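PDB 3QFF: N5-carboxyaminoimidazole ribonucleotide synthetase from Bacillus anthracis, which catalyses the ATP-dependent carboxylation of 5-aminoimidazole ribonucleotide with bicarbonate to N5-carboxyaminoimidazole ribonucleotide in purine biosynthesis. Local coordinates for residues G22-R27 with H342-E347; R27-A32 with S293-H298; E121-P126 with K246-E251; V197-I202 with T209-V214; P315-N320 with D363-A368. All coordinates share one frame; numbering follows the deposited sequence.

Contact 1: residues G22-R27 with H342-E347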
# COMPACT_ATOMS: atom_id res chain seq x y z
N GLY A 22 -3.59 -4.44 -18.64
CA GLY A 22 -2.79 -3.42 -17.97
C GLY A 22 -3.57 -2.25 -17.42
O GLY A 22 -3.01 -1.17 -17.24
N GLY A 23 -4.87 -2.46 -17.17
CA GLY A 23 -5.73 -1.43 -16.58
C GLY A 23 -5.49 -1.28 -15.07
O GLY A 23 -4.51 -1.78 -14.53
N GLN A 24 -6.40 -0.60 -14.39
CA GLN A 24 -6.16 -0.27 -12.98
C GLN A 24 -6.05 -1.49 -12.06
O GLN A 24 -5.35 -1.46 -11.06
CB GLN A 24 -7.23 0.70 -12.46
CG GLN A 24 -8.65 0.17 -12.46
CD GLN A 24 -9.41 0.43 -13.76
OE1 GLN A 24 -8.81 0.65 -14.82
NE2 GLN A 24 -10.74 0.38 -13.69
N LEU A 25 -6.73 -2.58 -12.39
CA LEU A 25 -6.67 -3.77 -11.55
C LEU A 25 -5.29 -4.38 -11.63
O LEU A 25 -4.74 -4.81 -10.62
CB LEU A 25 -7.74 -4.79 -11.95
CG LEU A 25 -9.19 -4.27 -11.91
CD1 LEU A 25 -10.13 -5.39 -12.33
CD2 LEU A 25 -9.57 -3.73 -10.51
N GLY A 26 -4.74 -4.41 -12.84
CA GLY A 26 -3.33 -4.76 -13.05
C GLY A 26 -2.37 -3.86 -12.29
O GLY A 26 -1.45 -4.35 -11.63
N ARG A 27 -2.55 -2.54 -12.37
CA ARG A 27 -1.66 -1.61 -11.67
C ARG A 27 -1.67 -1.86 -10.15
O ARG A 27 -0.62 -1.91 -9.51
CB ARG A 27 -2.08 -0.17 -11.96
CG ARG A 27 -1.31 0.91 -11.19
CD ARG A 27 -1.99 2.25 -11.44
NE ARG A 27 -1.34 3.41 -10.81
CZ ARG A 27 -0.41 4.17 -11.39
NH1 ARG A 27 0.03 3.88 -12.61
NH2 ARG A 27 0.09 5.22 -10.74
N HIS A 342 -6.93 7.33 -4.64
CA HIS A 342 -6.21 6.49 -5.58
C HIS A 342 -6.49 6.97 -7.00
O HIS A 342 -7.64 7.13 -7.39
CB HIS A 342 -6.60 5.02 -5.39
CG HIS A 342 -6.34 4.54 -3.99
ND1 HIS A 342 -5.24 3.79 -3.65
CD2 HIS A 342 -7.00 4.78 -2.84
CE1 HIS A 342 -5.25 3.56 -2.35
NE2 HIS A 342 -6.31 4.16 -1.83
N LEU A 343 -5.43 7.23 -7.74
CA LEU A 343 -5.60 7.61 -9.14
C LEU A 343 -4.76 6.69 -10.02
O LEU A 343 -3.64 6.34 -9.67
CB LEU A 343 -5.28 9.09 -9.36
CG LEU A 343 -6.19 10.09 -8.63
CD1 LEU A 343 -5.67 11.52 -8.78
CD2 LEU A 343 -7.64 10.02 -9.12
N TYR A 344 -5.33 6.29 -11.15
CA TYR A 344 -4.81 5.15 -11.90
C TYR A 344 -3.77 5.50 -12.98
O TYR A 344 -3.16 4.61 -13.56
CB TYR A 344 -5.98 4.37 -12.52
CG TYR A 344 -7.09 3.94 -11.55
CD1 TYR A 344 -8.41 3.82 -11.98
CD2 TYR A 344 -6.80 3.62 -10.21
CE1 TYR A 344 -9.44 3.40 -11.12
CE2 TYR A 344 -7.82 3.21 -9.33
CZ TYR A 344 -9.13 3.10 -9.80
OH TYR A 344 -10.13 2.70 -8.96
N GLY A 345 -3.58 6.79 -13.25
CA GLY A 345 -2.59 7.21 -14.25
C GLY A 345 -3.06 7.08 -15.69
O GLY A 345 -2.25 6.91 -16.60
N LYS A 346 -4.37 7.15 -15.89
CA LYS A 346 -4.94 7.14 -17.23
C LYS A 346 -4.84 8.55 -17.82
O LYS A 346 -5.01 9.55 -17.12
CB LYS A 346 -6.39 6.65 -17.21
CG LYS A 346 -6.54 5.14 -16.99
CD LYS A 346 -7.97 4.79 -16.64
CE LYS A 346 -8.17 3.27 -16.46
NZ LYS A 346 -9.64 2.93 -16.34
N GLU A 347 -4.56 8.61 -19.12
CA GLU A 347 -4.35 9.88 -19.81
C GLU A 347 -5.68 10.53 -20.21
O GLU A 347 -6.01 11.62 -19.75
CB GLU A 347 -3.46 9.67 -21.03
CG GLU A 347 -2.59 10.87 -21.35
CD GLU A 347 -2.25 10.95 -22.83
OE1 GLU A 347 -1.75 9.94 -23.39
OE2 GLU A 347 -2.50 12.02 -23.43
O HOH W 1 -2.99 3.84 -8.61

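Contact 2: residues R27-A32 with S293-H298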
# COMPACT_ATOMS: atom_id res chain seq x y z
N ARG A 27 -2.55 -2.54 -12.37
CA ARG A 27 -1.66 -1.61 -11.67
C ARG A 27 -1.67 -1.86 -10.15
O ARG A 27 -0.62 -1.91 -9.51
CB ARG A 27 -2.08 -0.17 -11.96
CG ARG A 27 -1.31 0.91 -11.19
CD ARG A 27 -1.99 2.25 -11.44
NE ARG A 27 -1.34 3.41 -10.81
CZ ARG A 27 -0.41 4.17 -11.39
NH1 ARG A 27 0.03 3.88 -12.61
NH2 ARG A 27 0.09 5.22 -10.74
N MET A 28 -2.86 -2.02 -9.59
CA MET A 28 -2.97 -2.24 -8.15
C MET A 28 -2.45 -3.61 -7.68
O MET A 28 -1.85 -3.70 -6.60
CB MET A 28 -4.40 -1.97 -7.68
CG MET A 28 -4.69 -0.48 -7.64
SD MET A 28 -6.37 -0.07 -7.16
CE MET A 28 -7.33 -0.49 -8.62
N MET A 29 -2.62 -4.65 -8.49
CA MET A 29 -1.98 -5.96 -8.21
C MET A 29 -0.46 -5.75 -8.19
O MET A 29 0.26 -6.28 -7.34
CB MET A 29 -2.28 -6.97 -9.33
CG MET A 29 -3.66 -7.65 -9.33
SD MET A 29 -3.76 -8.78 -10.77
CE MET A 29 -5.49 -9.27 -10.76
N ALA A 30 0.02 -5.00 -9.18
CA ALA A 30 1.45 -4.83 -9.39
C ALA A 30 2.10 -4.01 -8.28
O ALA A 30 3.23 -4.30 -7.87
CB ALA A 30 1.71 -4.20 -10.76
N LEU A 31 1.38 -3.00 -7.78
CA LEU A 31 1.84 -2.22 -6.63
C LEU A 31 1.96 -3.06 -5.36
O LEU A 31 2.94 -2.95 -4.61
CB LEU A 31 0.95 -0.99 -6.40
CG LEU A 31 1.18 0.13 -7.44
CD1 LEU A 31 0.03 1.12 -7.45
CD2 LEU A 31 2.49 0.87 -7.18
N ALA A 32 0.98 -3.94 -5.15
CA ALA A 32 0.97 -4.87 -4.02
C ALA A 32 2.14 -5.85 -4.13
O ALA A 32 2.81 -6.17 -3.14
CB ALA A 32 -0.37 -5.65 -4.00
N SER A 293 -5.16 -5.81 1.61
CA SER A 293 -6.03 -5.46 0.49
C SER A 293 -6.38 -6.68 -0.37
O SER A 293 -5.66 -7.68 -0.36
CB SER A 293 -5.39 -4.39 -0.38
OG SER A 293 -4.48 -4.97 -1.29
N GLN A 294 -7.48 -6.60 -1.12
CA GLN A 294 -7.79 -7.66 -2.08
C GLN A 294 -6.62 -7.95 -3.03
O GLN A 294 -6.45 -9.09 -3.50
CB GLN A 294 -9.07 -7.33 -2.86
CG GLN A 294 -8.96 -6.14 -3.80
CD GLN A 294 -10.21 -5.92 -4.64
OE1 GLN A 294 -11.00 -6.84 -4.86
NE2 GLN A 294 -10.38 -4.70 -5.14
N PHE A 295 -5.83 -6.90 -3.31
CA PHE A 295 -4.66 -7.02 -4.18
C PHE A 295 -3.49 -7.77 -3.55
O PHE A 295 -2.91 -8.68 -4.18
CB PHE A 295 -4.23 -5.62 -4.71
CG PHE A 295 -5.33 -4.93 -5.48
CD1 PHE A 295 -6.09 -3.92 -4.90
CD2 PHE A 295 -5.64 -5.36 -6.77
CE1 PHE A 295 -7.13 -3.32 -5.62
CE2 PHE A 295 -6.68 -4.79 -7.49
CZ PHE A 295 -7.43 -3.76 -6.92
N GLY A 296 -3.13 -7.39 -2.33
CA GLY A 296 -2.14 -8.16 -1.56
C GLY A 296 -2.58 -9.60 -1.38
O GLY A 296 -1.75 -10.53 -1.43
N GLN A 297 -3.89 -9.81 -1.18
CA GLN A 297 -4.45 -11.17 -1.04
C GLN A 297 -4.32 -11.97 -2.33
O GLN A 297 -3.94 -13.14 -2.30
CB GLN A 297 -5.92 -11.14 -0.59
CG GLN A 297 -6.12 -10.71 0.85
CD GLN A 297 -5.62 -11.75 1.88
OE1 GLN A 297 -4.46 -12.17 1.84
NE2 GLN A 297 -6.49 -12.13 2.80
N HIS A 298 -4.64 -11.35 -3.45
CA HIS A 298 -4.60 -12.02 -4.75
C HIS A 298 -3.18 -12.50 -5.07
O HIS A 298 -2.99 -13.64 -5.53
CB HIS A 298 -5.13 -11.11 -5.87
CG HIS A 298 -5.17 -11.77 -7.21
ND1 HIS A 298 -6.19 -12.60 -7.61
CD2 HIS A 298 -4.30 -11.72 -8.25
CE1 HIS A 298 -5.96 -13.04 -8.83
NE2 HIS A 298 -4.81 -12.53 -9.24

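Contact 3: residues E121-P126 with K246-E251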
# COMPACT_ATOMS: atom_id res chain seq x y z
N GLU A 121 -26.29 -22.59 -9.21
CA GLU A 121 -27.34 -23.49 -8.76
C GLU A 121 -26.82 -24.90 -8.49
O GLU A 121 -27.21 -25.53 -7.53
CB GLU A 121 -28.45 -23.55 -9.79
CG GLU A 121 -29.20 -22.26 -9.90
CD GLU A 121 -30.54 -22.44 -10.58
OE1 GLU A 121 -30.54 -22.97 -11.70
OE2 GLU A 121 -31.57 -22.07 -9.97
N LYS A 122 -25.92 -25.37 -9.35
CA LYS A 122 -25.30 -26.69 -9.16
C LYS A 122 -24.42 -26.72 -7.92
O LYS A 122 -24.22 -27.77 -7.33
CB LYS A 122 -24.52 -27.12 -10.41
CG LYS A 122 -25.45 -27.47 -11.57
CD LYS A 122 -24.70 -27.77 -12.87
CE LYS A 122 -25.67 -27.92 -14.04
NZ LYS A 122 -24.99 -28.30 -15.31
N ALA A 123 -23.91 -25.56 -7.51
CA ALA A 123 -23.17 -25.43 -6.26
C ALA A 123 -24.10 -25.35 -5.04
O ALA A 123 -23.62 -25.29 -3.91
CB ALA A 123 -22.24 -24.21 -6.31
N GLY A 124 -25.41 -25.33 -5.27
CA GLY A 124 -26.41 -25.35 -4.19
C GLY A 124 -26.88 -23.98 -3.69
O GLY A 124 -27.43 -23.88 -2.59
N LEU A 125 -26.67 -22.93 -4.49
CA LEU A 125 -26.97 -21.56 -4.06
C LEU A 125 -28.10 -20.91 -4.87
O LEU A 125 -28.30 -21.24 -6.04
CB LEU A 125 -25.69 -20.71 -4.10
CG LEU A 125 -24.64 -21.28 -3.13
CD1 LEU A 125 -23.28 -20.77 -3.46
CD2 LEU A 125 -25.00 -20.97 -1.68
N PRO A 126 -28.85 -19.98 -4.24
CA PRO A 126 -30.02 -19.40 -4.91
C PRO A 126 -29.71 -18.29 -5.92
O PRO A 126 -28.82 -17.45 -5.69
CB PRO A 126 -30.86 -18.84 -3.74
CG PRO A 126 -29.87 -18.61 -2.64
CD PRO A 126 -28.77 -19.60 -2.81
N LYS A 246 -18.32 -18.52 0.73
CA LYS A 246 -17.45 -19.64 1.09
C LYS A 246 -17.82 -20.94 0.38
O LYS A 246 -16.94 -21.65 -0.11
CB LYS A 246 -17.40 -19.85 2.62
CG LYS A 246 -16.89 -18.61 3.36
CD LYS A 246 -16.17 -18.92 4.67
CE LYS A 246 -17.08 -18.88 5.87
NZ LYS A 246 -16.29 -18.60 7.13
N VAL A 247 -19.12 -21.24 0.30
CA VAL A 247 -19.57 -22.43 -0.43
C VAL A 247 -19.20 -22.34 -1.91
O VAL A 247 -18.68 -23.30 -2.49
CB VAL A 247 -21.08 -22.74 -0.22
CG1 VAL A 247 -21.58 -23.79 -1.20
CG2 VAL A 247 -21.31 -23.22 1.20
N LEU A 248 -19.42 -21.17 -2.51
CA LEU A 248 -19.02 -20.95 -3.90
C LEU A 248 -17.54 -21.19 -4.13
O LEU A 248 -17.16 -21.91 -5.06
CB LEU A 248 -19.36 -19.53 -4.35
CG LEU A 248 -20.69 -19.28 -5.01
CD1 LEU A 248 -20.73 -17.83 -5.43
CD2 LEU A 248 -20.94 -20.20 -6.22
N ALA A 249 -16.71 -20.58 -3.30
CA ALA A 249 -15.26 -20.77 -3.40
C ALA A 249 -14.87 -22.24 -3.32
O ALA A 249 -14.03 -22.69 -4.11
CB ALA A 249 -14.52 -19.96 -2.33
N ASP A 250 -15.48 -22.98 -2.40
CA ASP A 250 -15.20 -24.41 -2.26
C ASP A 250 -15.71 -25.20 -3.47
O ASP A 250 -14.95 -25.93 -4.10
CB ASP A 250 -15.80 -25.00 -0.97
CG ASP A 250 -15.70 -26.54 -0.93
OD1 ASP A 250 -14.57 -27.07 -0.81
OD2 ASP A 250 -16.75 -27.21 -1.02
N GLU A 251 -16.99 -25.04 -3.78
CA GLU A 251 -17.63 -25.79 -4.86
C GLU A 251 -17.00 -25.53 -6.25
O GLU A 251 -16.88 -26.45 -7.06
CB GLU A 251 -19.13 -25.48 -4.89
CG GLU A 251 -19.90 -26.08 -3.73
CD GLU A 251 -19.98 -27.60 -3.80
OE1 GLU A 251 -20.09 -28.15 -4.92
OE2 GLU A 251 -19.95 -28.25 -2.73

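Contact 4: residues V197-I202 with T209-V214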
# COMPACT_ATOMS: atom_id res chain seq x y z
N VAL A 197 -25.34 -6.16 -2.44
CA VAL A 197 -24.17 -6.43 -1.61
C VAL A 197 -23.15 -7.30 -2.34
O VAL A 197 -23.50 -8.03 -3.28
CB VAL A 197 -24.54 -7.04 -0.20
CG1 VAL A 197 -25.53 -6.14 0.56
CG2 VAL A 197 -25.07 -8.49 -0.31
N SER A 198 -21.88 -7.19 -1.95
CA SER A 198 -20.88 -8.09 -2.49
C SER A 198 -19.88 -8.54 -1.43
O SER A 198 -19.67 -7.86 -0.44
CB SER A 198 -20.16 -7.46 -3.69
OG SER A 198 -19.28 -6.43 -3.26
N VAL A 199 -19.29 -9.71 -1.67
CA VAL A 199 -18.29 -10.30 -0.79
C VAL A 199 -17.12 -10.76 -1.67
O VAL A 199 -17.33 -11.40 -2.72
CB VAL A 199 -18.86 -11.54 -0.03
CG1 VAL A 199 -17.74 -12.31 0.69
CG2 VAL A 199 -19.94 -11.14 0.97
N ILE A 200 -15.90 -10.39 -1.27
CA ILE A 200 -14.69 -10.83 -1.94
C ILE A 200 -14.19 -12.03 -1.15
O ILE A 200 -13.99 -11.94 0.07
CB ILE A 200 -13.57 -9.75 -1.96
CG1 ILE A 200 -14.06 -8.39 -2.51
CG2 ILE A 200 -12.33 -10.25 -2.73
CD1 ILE A 200 -14.37 -8.37 -3.99
N VAL A 201 -14.01 -13.16 -1.83
CA VAL A 201 -13.41 -14.34 -1.20
C VAL A 201 -12.07 -14.69 -1.87
O VAL A 201 -11.90 -14.53 -3.10
CB VAL A 201 -14.41 -15.55 -1.12
CG1 VAL A 201 -15.08 -15.81 -2.46
CG2 VAL A 201 -13.72 -16.80 -0.58
N ILE A 202 -11.12 -15.13 -1.06
CA ILE A 202 -9.79 -15.46 -1.54
C ILE A 202 -9.50 -16.91 -1.20
O ILE A 202 -9.73 -17.32 -0.06
CB ILE A 202 -8.69 -14.63 -0.81
CG1 ILE A 202 -9.05 -13.14 -0.77
CG2 ILE A 202 -7.28 -14.92 -1.43
CD1 ILE A 202 -9.15 -12.45 -2.14
N THR A 209 -8.46 -20.31 2.76
CA THR A 209 -9.52 -19.39 2.35
C THR A 209 -9.62 -18.21 3.30
O THR A 209 -9.40 -18.35 4.51
CB THR A 209 -10.91 -20.13 2.22
OG1 THR A 209 -10.79 -21.17 1.25
CG2 THR A 209 -12.00 -19.20 1.75
N LYS A 210 -9.92 -17.03 2.75
CA LYS A 210 -10.24 -15.86 3.56
C LYS A 210 -11.40 -15.17 2.90
O LYS A 210 -11.49 -15.16 1.67
CB LYS A 210 -9.06 -14.89 3.67
CG LYS A 210 -7.83 -15.38 4.45
CD LYS A 210 -8.03 -15.41 5.96
CE LYS A 210 -6.85 -16.14 6.57
NZ LYS A 210 -7.01 -16.40 8.00
N VAL A 211 -12.26 -14.56 3.70
CA VAL A 211 -13.39 -13.80 3.18
C VAL A 211 -13.33 -12.38 3.74
O VAL A 211 -13.04 -12.16 4.93
CB VAL A 211 -14.74 -14.47 3.55
CG1 VAL A 211 -15.89 -13.86 2.74
CG2 VAL A 211 -14.67 -15.96 3.28
N PHE A 212 -13.56 -11.42 2.86
CA PHE A 212 -13.65 -10.02 3.27
C PHE A 212 -15.05 -9.69 3.77
O PHE A 212 -15.99 -10.46 3.53
CB PHE A 212 -13.28 -9.11 2.10
CG PHE A 212 -11.82 -8.99 1.89
CD1 PHE A 212 -11.18 -9.73 0.88
CD2 PHE A 212 -11.06 -8.16 2.71
CE1 PHE A 212 -9.80 -9.61 0.67
CE2 PHE A 212 -9.67 -8.04 2.50
CZ PHE A 212 -9.05 -8.76 1.49
N PRO A 213 -15.20 -8.57 4.50
CA PRO A 213 -16.52 -8.22 5.03
C PRO A 213 -17.50 -7.88 3.91
O PRO A 213 -17.08 -7.46 2.83
CB PRO A 213 -16.26 -6.96 5.90
CG PRO A 213 -14.78 -6.86 6.04
CD PRO A 213 -14.14 -7.63 4.91
N VAL A 214 -18.80 -8.04 4.19
CA VAL A 214 -19.83 -7.68 3.23
C VAL A 214 -19.86 -6.17 2.95
O VAL A 214 -19.92 -5.36 3.86
CB VAL A 214 -21.25 -8.13 3.70
CG1 VAL A 214 -22.26 -7.89 2.58
CG2 VAL A 214 -21.26 -9.61 4.15
O HOH W 2 -15.85 -7.88 0.26

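Contact 5: residues P315-N320 with D363-A368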
# COMPACT_ATOMS: atom_id res chain seq x y z
N PRO A 315 -14.51 1.66 9.49
CA PRO A 315 -15.58 1.77 8.50
C PRO A 315 -15.20 2.70 7.33
O PRO A 315 -14.43 3.65 7.51
CB PRO A 315 -16.76 2.33 9.32
CG PRO A 315 -16.47 1.91 10.73
CD PRO A 315 -14.97 2.00 10.85
N VAL A 316 -15.71 2.40 6.14
CA VAL A 316 -15.25 3.05 4.92
C VAL A 316 -16.37 3.22 3.90
O VAL A 316 -17.27 2.38 3.79
CB VAL A 316 -14.02 2.27 4.30
CG1 VAL A 316 -14.36 0.78 4.09
CG2 VAL A 316 -13.52 2.92 2.98
N VAL A 317 -16.32 4.33 3.17
CA VAL A 317 -17.11 4.48 1.96
C VAL A 317 -16.14 4.69 0.82
O VAL A 317 -15.40 5.69 0.81
CB VAL A 317 -18.11 5.68 2.03
CG1 VAL A 317 -18.80 5.92 0.70
CG2 VAL A 317 -19.15 5.41 3.12
N MET A 318 -16.13 3.75 -0.12
CA MET A 318 -15.39 3.94 -1.34
C MET A 318 -16.28 4.69 -2.32
O MET A 318 -17.46 4.34 -2.47
CB MET A 318 -14.97 2.61 -1.96
CG MET A 318 -14.08 2.83 -3.19
SD MET A 318 -14.41 1.78 -4.59
CE MET A 318 -16.05 2.32 -5.11
N VAL A 319 -15.74 5.74 -2.94
CA VAL A 319 -16.45 6.43 -4.02
C VAL A 319 -15.66 6.37 -5.31
O VAL A 319 -14.47 6.69 -5.33
CB VAL A 319 -16.76 7.91 -3.69
CG1 VAL A 319 -17.89 8.42 -4.61
CG2 VAL A 319 -17.18 8.07 -2.26
N ASN A 320 -16.30 5.95 -6.39
CA ASN A 320 -15.64 5.93 -7.69
C ASN A 320 -15.42 7.32 -8.28
O ASN A 320 -16.29 8.19 -8.16
CB ASN A 320 -16.45 5.10 -8.71
CG ASN A 320 -15.91 3.69 -8.87
OD1 ASN A 320 -14.85 3.33 -8.35
ND2 ASN A 320 -16.65 2.88 -9.63
N ASP A 363 -15.19 6.56 11.75
CA ASP A 363 -15.81 5.70 12.77
C ASP A 363 -17.31 5.54 12.54
O ASP A 363 -17.89 4.52 12.88
CB ASP A 363 -15.58 6.24 14.18
CG ASP A 363 -14.14 6.08 14.66
OD1 ASP A 363 -13.68 6.97 15.40
OD2 ASP A 363 -13.48 5.07 14.31
N ASN A 364 -17.93 6.56 11.96
CA ASN A 364 -19.36 6.51 11.67
C ASN A 364 -19.61 6.55 10.16
O ASN A 364 -19.22 7.49 9.47
CB ASN A 364 -20.12 7.62 12.44
CG ASN A 364 -21.63 7.64 12.15
OD1 ASN A 364 -22.07 7.35 11.04
ND2 ASN A 364 -22.41 8.03 13.15
N ILE A 365 -20.26 5.50 9.64
CA ILE A 365 -20.51 5.39 8.20
C ILE A 365 -21.32 6.55 7.61
O ILE A 365 -21.04 7.01 6.49
CB ILE A 365 -21.13 4.02 7.83
CG1 ILE A 365 -20.04 2.96 7.68
CG2 ILE A 365 -21.94 4.10 6.53
CD1 ILE A 365 -19.11 3.19 6.48
N GLU A 366 -22.31 7.04 8.37
CA GLU A 366 -23.15 8.14 7.88
C GLU A 366 -22.36 9.44 7.73
O GLU A 366 -22.66 10.26 6.87
CB GLU A 366 -24.38 8.34 8.78
CG GLU A 366 -25.30 7.10 8.91
CD GLU A 366 -25.94 6.64 7.59
OE1 GLU A 366 -26.28 7.49 6.73
OE2 GLU A 366 -26.12 5.40 7.43
N VAL A 367 -21.32 9.62 8.54
CA VAL A 367 -20.46 10.80 8.46
C VAL A 367 -19.64 10.74 7.17
O VAL A 367 -19.51 11.74 6.46
CB VAL A 367 -19.57 10.92 9.71
CG1 VAL A 367 -18.57 12.07 9.57
CG2 VAL A 367 -20.45 11.13 10.96
N ALA A 368 -19.13 9.55 6.85
CA ALA A 368 -18.41 9.32 5.59
C ALA A 368 -19.31 9.57 4.38
O ALA A 368 -18.88 10.20 3.40
CB ALA A 368 -17.82 7.91 5.55

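Contact 1: residues G22-R27 with H342-E347
The glycine-rich turn that opens helix 24-35 meets the loop after strand 339-343 where Gln24 lies over Tyr344. Gln24 CB stands 3.5 Å from the centroid of the Tyr344 ring, a CH-pi contact 18° off the ring normal. With chi1 at 63°, CG of Gln24 sits between the backbone N and the carbonyl carbon, and the bend at chi2 lays the amide almost parallel to the ring, their planes 9° apart. The amide oxygen OE1 accepts a hydrogen bond of 2.9 Å from Lys346 NZ, which comes from above the carbonyl plane, and the same ammonium also donates to Lys354 O. Gly23, at the N-cap position, and Gly26 belong to a GxGxxG pattern consistent with the Rossmann-like preATP-grasp domain, so this contact ties that domain to the C-terminal one. One turn along the helix, Arg27 reaches over in an extended chain. Tyr344 O lies 3.1 Å above one face of its guanidinium plane, without a hydrogen bond, while a water in the plane accepts from Arg27 NE at 2.8 Å and also lies 2.8 Å from Leu343 O. The guanidinium is further held by Pro50 O and by Lys34 O of the second subunit; Tyr344 OH pairs with His357.

Contact 2: residues R27-A32 with S293-H298
Helices 27-32 and 294-298 pass 8.3 Å apart at their axes, with 69° between their directions and CA of Met29 5.0 Å from CA of Phe295. This is a buried helix-helix packing between the Rossmann-like preATP-grasp domain and the ATP-grasp part of the chain, and no hydrogen bond crosses it. Phe295 is the main insertion. Its CG lies anti to the carbonyl carbon (chi1 -59°), which sends the ring toward helix 27-32, and Met28 CB sits almost exactly over the ring centre, 3.4 Å from the centroid. SD of Met28 lies oblique to the same ring, 4.4 Å from the centroid, in a Met-aromatic contact, and the bend at chi3 (-74°) brings the Met28 CE methyl back to 3.7 Å from Phe295 CZ. Gln294 CG lies over the opposite face and Met29 CG in the ring plane at its edge, so the phenyl group is enclosed on three sides. Farther along, Ala32 CB settles against the backbone of the crossing helix, 3.7 Å from Gly296 N and close to the Phe295 carbonyl carbon. Ser293 caps that helix: its OG accepts a nearly straight bond from Gly296 N and a weak one from Phe295 N. The imidazole of His298 is fixed by hydrogen bonds to Thr257 and Thr80, ND1 facing the former and NE2 the latter. Over one face of this held ring comes the end of the extended Met29 chain, its CE methyl 3.7 Å from His298 NE2.

Contact 3: residues E121-P126 with K246-E251
Leu125 and Leu248 form the tight end of this contact, in which the turn closing helix 113-122 packs on the last turns of helix 235-251. Gly124 ends the first helix in a Schellman motif with positive phi, and Gly124 N bonds back to Glu121 O at 2.9 Å; this reversal brings Ala123 and Leu125 to the same neighbour. With CG anti to its carbonyl carbon (chi1 -62°), Leu125 carries its CD1 methyl onto the branch point of Leu248, CD1 to CG at 3.4 Å, closer than carbons usually come. Tyr244 also touches Leu125, while Leu248 continues onto Leu275 of strand 270-276, within the ATP-grasp domain. The solvent side is sparse and exposed. Val247 makes the looser contact there, its CG1 lying 4.1 Å from Leu125 CD1 and also near the carbonyl oxygen of Ala123. Glu251 lies at the exposed rim, where only the aliphatic base of its side chain, CB and CG, takes part, beside Ala123. No hydrogen bond or salt bridge crosses between the two segments. Ala123 bridges the two sides: its methyl CB stands 4.2 Å from Leu248 CD2 but 3.6 Å from Glu251 CB.

Contact 4: residues V197-I202 with T209-V214
Thr209 begins the return strand of a beta hairpin in the ATP-grasp domain, its CG2 methyl 3.8 Å from Val201 CG2 and its CA-H directed at Ile202 O. Lys210 forms the antiparallel hydrogen-bonded pair with Ile202: Lys210 N donates to Ile202 O at 2.8 Å, and Ile202 N returns a bond to Lys210 O at 2.8 Å. The lysine chain leads away from the first strand toward Glu309, a long and weak ion pair. Val211 faces Val201 as a non-hydrogen-bonded pair; its CG2 lies 4.1 Å from Val201 CG2, on the side covered by helix 235-251. Phe212 N donates a nearly straight bond of 2.9 Å to Ile200 O. Its chi1 of -79° puts CG anti to the carbonyl carbon, and the ring reaches along the first strand: CD1 meets Ile200 CB at 3.7 Å and CE1 approaches Ile202 CG1. Gln297 of helix 294-303 packs on this phenyl group too. After Phe212 the direct pairing stops: a water accepts from Ile200 N and donates to Pro213 O, and Phe212 O, the acceptor Ile200 N does not use, is buried without a polar partner. Val214 then closes on two valines of the first strand, CG1 against Val197 CB at 3.7 Å and CG2 against Val199 CG2. Direct backbone bonding thus holds the hairpin from Lys210 to Phe212 and gives way to a water bridge at Pro213, while apolar groups on both faces join the central sheet to helices 235-251 and 294-303.

Contact 5: residues P315-N320 with D363-A368
Ile365, at the start of helix 365-374 in the C-terminal domain, lies against Pro315 and Val317 of the segment that leads into strand 316-322. These apolar contacts carry the meeting: Ile365 CG1 lies 3.7 Å from Pro315 CB, and its CD1 methyl continues over the strand to within 4.0 Å of Val317 CG2. One turn further along the helix, Ala368 brings its CB to 3.7 Å from the same Val317 CG2. At chi1 173° that CG2 stands anti to the carbonyl carbon of Val317, pointing to the helix, where Ile365 and Ala368 both meet it. Carbon-to-oxygen contacts make up a second group. The Ile365 CD1 methyl rests 3.4 Å from Val316 O. In the proline ring, Pro315 CG lies 3.7 Å from Asp363 O. Among the side chains of the two segments, hydrogen bonding is seen at the helix start, where Asn364 is the N-cap. Its OD1 accepts from Glu366 N at 2.7 Å and from Val367 N, both weakly. Outside the pair, Glu366 forms a salt bridge with Arg232, and Ile228 of strand 223-229 touches Ile365. Strand 354-361, next to strand 316-322 in the sheet, extends the same packing through Ile360, which meets Ala368. With no hydrogen bond crossing, between these segments the hold is by hydrocarbon fit, and the helix's polar cap is supplied locally by Asn364.

Contacts 1, 2 and 4 are buried, whereas contacts 3 and 5 are partly open to solvent. Contacts 1 and 2 share Arg27 and helix 24-35, and both touch the second subunit; contact 1 is polar and aromatic with a bridging water, while contact 2 packs methionine and alanine on aromatic rings and backbone with no crossing hydrogen bond. Contact 4 is the one held by strand pairing, and it lies between two others: Gln297 of contact 2 packs on Phe212 and Ile202, while Lys246 and Ala249 of contact 3 pack on Val211 and Val201. Contacts 1, 4 and 5 all reach the same large antiparallel sheet. Contacts 3 and 5, about 31 Å apart between centres, each rest on aliphatic groups without crossing hydrogen bonds.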